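Local coordinates for coat protein (Sulfolobus turreted icosahedral virus, PDB 2BBD), which forms the major building block of the viral capsid, probably through a double jelly-roll fold shared with bacterial and eukaryotic viruses, at residues S40-L51 against P141-S149. Sequence-based numbering, arbitrary orientation.
Sequences SISNSGTAAVTL and PSGVSINAS
Antiparallel pairing joins Ser-40 to Ser-42 with Ser-145 to Asn-147, where strand 29-43 finishes and strand 145-158 begins, two inner strands of a five-stranded sheet in what is probably a jelly-roll. Two hydrogen-bonded pairs define the register: Ser-40 and Asn-147 exchange both backbone bonds, as do Ser-42 and Ser-145, with Ser-42 N to Ser-145 O and Ser-145 N to Ser-42 O both 2.8 Å. Ile-41 and Ile-146 form the non-hydrogen-bonded pair between them. On the serine face, Asn-147 OD1 bridges two hydroxyls: Ser-42 OG donates at 3.1 Å, nearly along the C=O axis (161°), and Ser-40 OG adds a weak bond at 3.2 Å. Ser-42 OG lies beside its own backbone N (chi1 -73°), from where it reaches OD1 of Asn-147. On the other face the isoleucines run side by side, tightly packed, with Ile-41 CG1 3.2 Å from Ile-146 CD1; Ile-41 CG2 meets Val-144 CG2 at 3.6 Å. Beyond the ladder, Pro-141 to Val-144 make a type II turn with Gly-143 at positive phi (82°), and Val-49 CG1 packs on Val-144 CG1 at 4.1 Å. A water links Gly-143 O to Ser-44 N. Strand 29-43 also bonds to strand 108-123, through Ile-41 and Val-110, while Val-49 pairs with Val-104.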
ATOM      1  N   SER A  40       9.609   0.193 -21.757  1.00 24.00           N
ATOM      2  CA  SER A  40      10.984  -0.274 -21.756  1.00 26.23           C
ATOM      3  C   SER A  40      11.908   0.703 -21.068  1.00 24.52           C
ATOM      4  O   SER A  40      11.538   1.846 -20.792  1.00 25.06           O
ATOM      5  CB  SER A  40      11.479  -0.481 -23.187  1.00 26.03           C
ATOM      6  OG  SER A  40      11.679   0.768 -23.823  1.00 28.90           O
ATOM      7  N   ILE A  41      13.112   0.219 -20.782  1.00 23.46           N
ATOM      8  CA  ILE A  41      14.164   1.014 -20.166  1.00 22.26           C
ATOM      9  C   ILE A  41      15.328   0.897 -21.142  1.00 21.96           C
ATOM     10  O   ILE A  41      15.724  -0.206 -21.510  1.00 22.78           O
ATOM     11  CB  ILE A  41      14.561   0.461 -18.771  1.00 20.53           C
ATOM     12  CG1 ILE A  41      13.377   0.625 -17.803  1.00 20.62           C
ATOM     13  CG2 ILE A  41      15.797   1.211 -18.239  1.00 21.45           C
ATOM     14  CD1 ILE A  41      13.598   0.036 -16.419  1.00 19.30           C
ATOM     15  N   SER A  42      15.861   2.035 -21.569  1.00 23.09           N
ATOM     16  CA  SER A  42      16.951   2.046 -22.537  1.00 24.57           C
ATOM     17  C   SER A  42      18.257   2.622 -22.040  1.00 23.87           C
ATOM     18  O   SER A  42      18.278   3.487 -21.168  1.00 23.37           O
ATOM     19  CB  SER A  42      16.528   2.815 -23.795  1.00 25.84           C
ATOM     20  OG  SER A  42      15.607   2.066 -24.557  1.00 30.15           O
ATOM     21  N   ASN A  43      19.346   2.128 -22.623  1.00 24.60           N
ATOM     22  CA  ASN A  43      20.691   2.573 -22.290  1.00 26.90           C
ATOM     23  C   ASN A  43      21.378   3.004 -23.584  1.00 29.39           C
ATOM     24  O   ASN A  43      21.638   2.179 -24.461  1.00 31.73           O
ATOM     25  CB  ASN A  43      21.480   1.434 -21.640  1.00 24.78           C
ATOM     26  CG  ASN A  43      22.929   1.811 -21.331  1.00 26.38           C
ATOM     27  OD1 ASN A  43      23.338   2.963 -21.493  1.00 23.95           O
ATOM     28  ND2 ASN A  43      23.706   0.835 -20.873  1.00 23.43           N
ATOM     29  N   SER A  44      21.655   4.296 -23.713  1.00 30.86           N
ATOM     30  CA  SER A  44      22.321   4.793 -24.913  1.00 33.89           C
ATOM     31  C   SER A  44      23.794   5.072 -24.634  1.00 34.17           C
ATOM     32  O   SER A  44      24.506   5.592 -25.489  1.00 35.68           O
ATOM     33  CB  SER A  44      21.623   6.058 -25.423  1.00 34.44           C
ATOM     34  OG  SER A  44      21.681   7.094 -24.467  1.00 37.72           O
ATOM     35  N   GLY A  45      24.240   4.720 -23.429  1.00 33.52           N
ATOM     36  CA  GLY A  45      25.628   4.920 -23.051  1.00 32.95           C
ATOM     37  C   GLY A  45      26.567   3.941 -23.743  1.00 33.48           C
ATOM     38  O   GLY A  45      26.153   3.196 -24.630  1.00 33.71           O
ATOM     39  N   THR A  46      27.829   3.928 -23.326  1.00 32.64           N
ATOM     40  CA  THR A  46      28.838   3.058 -23.932  1.00 35.06           C
ATOM     41  C   THR A  46      29.080   1.796 -23.122  1.00 34.35           C
ATOM     42  O   THR A  46      29.681   0.839 -23.611  1.00 35.61           O
ATOM     43  CB  THR A  46      30.192   3.778 -24.058  1.00 35.92           C
ATOM     44  OG1 THR A  46      30.740   3.976 -22.752  1.00 41.08           O
ATOM     45  CG2 THR A  46      30.029   5.129 -24.725  1.00 35.39           C
ATOM     46  N   ALA A  47      28.631   1.799 -21.874  1.00 32.69           N
ATOM     47  CA  ALA A  47      28.810   0.631 -21.025  1.00 29.11           C
ATOM     48  C   ALA A  47      27.460   0.101 -20.561  1.00 28.93           C
ATOM     49  O   ALA A  47      26.487   0.858 -20.461  1.00 27.01           O
ATOM     50  CB  ALA A  47      29.676   0.991 -19.830  1.00 27.65           C
ATOM     51  N   ALA A  48      27.398  -1.202 -20.303  1.00 26.85           N
ATOM     52  CA  ALA A  48      26.163  -1.819 -19.828  1.00 25.30           C
ATOM     53  C   ALA A  48      25.896  -1.258 -18.446  1.00 24.13           C
ATOM     54  O   ALA A  48      26.827  -1.041 -17.664  1.00 23.00           O
ATOM     55  CB  ALA A  48      26.313  -3.334 -19.755  1.00 23.53           C
ATOM     56  N   VAL A  49      24.625  -1.016 -18.149  1.00 23.59           N
ATOM     57  CA  VAL A  49      24.240  -0.478 -16.856  1.00 22.43           C
ATOM     58  C   VAL A  49      23.504  -1.526 -16.041  1.00 22.79           C
ATOM     59  O   VAL A  49      22.628  -2.229 -16.545  1.00 24.38           O
ATOM     60  CB  VAL A  49      23.318   0.761 -17.006  1.00 23.92           C
ATOM     61  CG1 VAL A  49      22.819   1.216 -15.633  1.00 24.35           C
ATOM     62  CG2 VAL A  49      24.077   1.890 -17.705  1.00 21.95           C
ATOM     63  N   THR A  50      23.888  -1.649 -14.782  1.00 22.55           N
ATOM     64  CA  THR A  50      23.227  -2.578 -13.893  1.00 22.25           C
ATOM     65  C   THR A  50      22.143  -1.771 -13.204  1.00 23.09           C
ATOM     66  O   THR A  50      22.443  -0.802 -12.511  1.00 24.66           O
ATOM     67  CB  THR A  50      24.186  -3.114 -12.830  1.00 25.28           C
ATOM     68  OG1 THR A  50      25.270  -3.794 -13.475  1.00 28.50           O
ATOM     69  CG2 THR A  50      23.461  -4.079 -11.895  1.00 24.12           C
ATOM     70  N   LEU A  51      20.887  -2.153 -13.401  1.00 22.46           N
ATOM     71  CA  LEU A  51      19.786  -1.434 -12.770  1.00 21.29           C
ATOM     72  C   LEU A  51      19.914  -1.550 -11.255  1.00 24.10           C
ATOM     73  O   LEU A  51      20.477  -2.517 -10.741  1.00 24.53           O
ATOM     74  CB  LEU A  51      18.446  -1.979 -13.281  1.00 19.44           C
ATOM     75  CG  LEU A  51      18.235  -1.566 -14.741  1.00 18.22           C
ATOM     76  CD1 LEU A  51      17.121  -2.352 -15.404  1.00 15.25           C
ATOM     77  CD2 LEU A  51      17.946  -0.066 -14.775  1.00 20.49           C
ATOM     78  N   PRO A 141      16.378   5.743 -13.248  1.00 24.31           N
ATOM     79  CA  PRO A 141      17.640   5.311 -12.642  1.00 25.58           C
ATOM     80  C   PRO A 141      18.800   5.927 -13.423  1.00 25.12           C
ATOM     81  O   PRO A 141      18.670   6.233 -14.609  1.00 25.21           O
ATOM     82  CB  PRO A 141      17.598   3.791 -12.789  1.00 26.32           C
ATOM     83  CG  PRO A 141      16.123   3.496 -12.760  1.00 25.08           C
ATOM     84  CD  PRO A 141      15.559   4.586 -13.643  1.00 23.31           C
ATOM     85  N   SER A 142      19.927   6.120 -12.759  1.00 24.98           N
ATOM     86  CA  SER A 142      21.080   6.698 -13.421  1.00 27.16           C
ATOM     87  C   SER A 142      21.530   5.865 -14.621  1.00 25.71           C
ATOM     88  O   SER A 142      21.538   4.629 -14.573  1.00 23.94           O
ATOM     89  CB  SER A 142      22.241   6.819 -12.433  1.00 29.01           C
ATOM     90  OG  SER A 142      23.407   7.289 -13.086  1.00 35.44           O
ATOM     91  N   GLY A 143      21.889   6.559 -15.697  1.00 25.70           N
ATOM     92  CA  GLY A 143      22.387   5.905 -16.892  1.00 22.90           C
ATOM     93  C   GLY A 143      21.368   5.344 -17.858  1.00 25.46           C
ATOM     94  O   GLY A 143      21.752   4.752 -18.868  1.00 26.91           O
ATOM     95  N   VAL A 144      20.079   5.496 -17.568  1.00 23.77           N
ATOM     96  CA  VAL A 144      19.064   4.972 -18.478  1.00 23.75           C
ATOM     97  C   VAL A 144      17.881   5.911 -18.689  1.00 24.38           C
ATOM     98  O   VAL A 144      17.710   6.902 -17.979  1.00 24.47           O
ATOM     99  CB  VAL A 144      18.504   3.607 -17.993  1.00 24.52           C
ATOM    100  CG1 VAL A 144      19.642   2.603 -17.824  1.00 25.54           C
ATOM    101  CG2 VAL A 144      17.738   3.786 -16.696  1.00 23.04           C
ATOM    102  N   SER A 145      17.069   5.586 -19.683  1.00 23.58           N
ATOM    103  CA  SER A 145      15.885   6.370 -19.984  1.00 26.86           C
ATOM    104  C   SER A 145      14.688   5.428 -19.915  1.00 26.02           C
ATOM    105  O   SER A 145      14.812   4.241 -20.230  1.00 27.81           O
ATOM    106  CB  SER A 145      16.003   6.989 -21.381  1.00 26.91           C
ATOM    107  OG  SER A 145      16.118   5.983 -22.372  1.00 32.60           O
ATOM    108  N   ILE A 146      13.537   5.955 -19.502  1.00 26.49           N
ATOM    109  CA  ILE A 146      12.306   5.166 -19.386  1.00 24.92           C
ATOM    110  C   ILE A 146      11.369   5.512 -20.541  1.00 27.01           C
ATOM    111  O   ILE A 146      11.073   6.679 -20.779  1.00 26.74           O
ATOM    112  CB  ILE A 146      11.565   5.469 -18.053  1.00 24.68           C
ATOM    113  CG1 ILE A 146      12.443   5.085 -16.858  1.00 24.45           C
ATOM    114  CG2 ILE A 146      10.243   4.726 -17.998  1.00 24.96           C
ATOM    115  CD1 ILE A 146      12.785   3.641 -16.804  1.00 25.91           C
ATOM    116  N   ASN A 147      10.905   4.493 -21.254  1.00 27.11           N
ATOM    117  CA  ASN A 147       9.992   4.693 -22.372  1.00 27.98           C
ATOM    118  C   ASN A 147       8.757   3.826 -22.078  1.00 25.26           C
ATOM    119  O   ASN A 147       8.683   2.673 -22.488  1.00 24.87           O
ATOM    120  CB  ASN A 147      10.673   4.260 -23.677  1.00 29.75           C
ATOM    121  CG  ASN A 147      12.180   4.564 -23.684  1.00 35.99           C
ATOM    122  OD1 ASN A 147      13.016   3.649 -23.767  1.00 36.08           O
ATOM    123  ND2 ASN A 147      12.530   5.844 -23.582  1.00 35.10           N
ATOM    124  N   ALA A 148       7.789   4.395 -21.362  1.00 25.42           N
ATOM    125  CA  ALA A 148       6.592   3.653 -20.981  1.00 24.07           C
ATOM    126  C   ALA A 148       5.372   4.533 -20.677  1.00 23.51           C
ATOM    127  O   ALA A 148       5.455   5.766 -20.651  1.00 24.79           O
ATOM    128  CB  ALA A 148       6.920   2.775 -19.757  1.00 22.16           C
ATOM    129  N   SER A 149       4.248   3.869 -20.424  1.00 23.10           N
ATOM    130  CA  SER A 149       2.983   4.528 -20.104  1.00 22.92           C
ATOM    131  C   SER A 149       2.219   3.729 -19.044  1.00 24.44           C
ATOM    132  O   SER A 149       2.424   2.518 -18.884  1.00 23.09           O
ATOM    133  CB  SER A 149       2.094   4.633 -21.354  1.00 23.84           C
ATOM    134  OG  SER A 149       2.665   5.454 -22.357  1.00 24.74           O
TER
HETATM  135  O   HOH W   1      18.650   6.104 -23.104  1.00 41.15           O
HETATM  136  O   HOH W   2      21.068   6.084 -21.224  1.00 23.50           O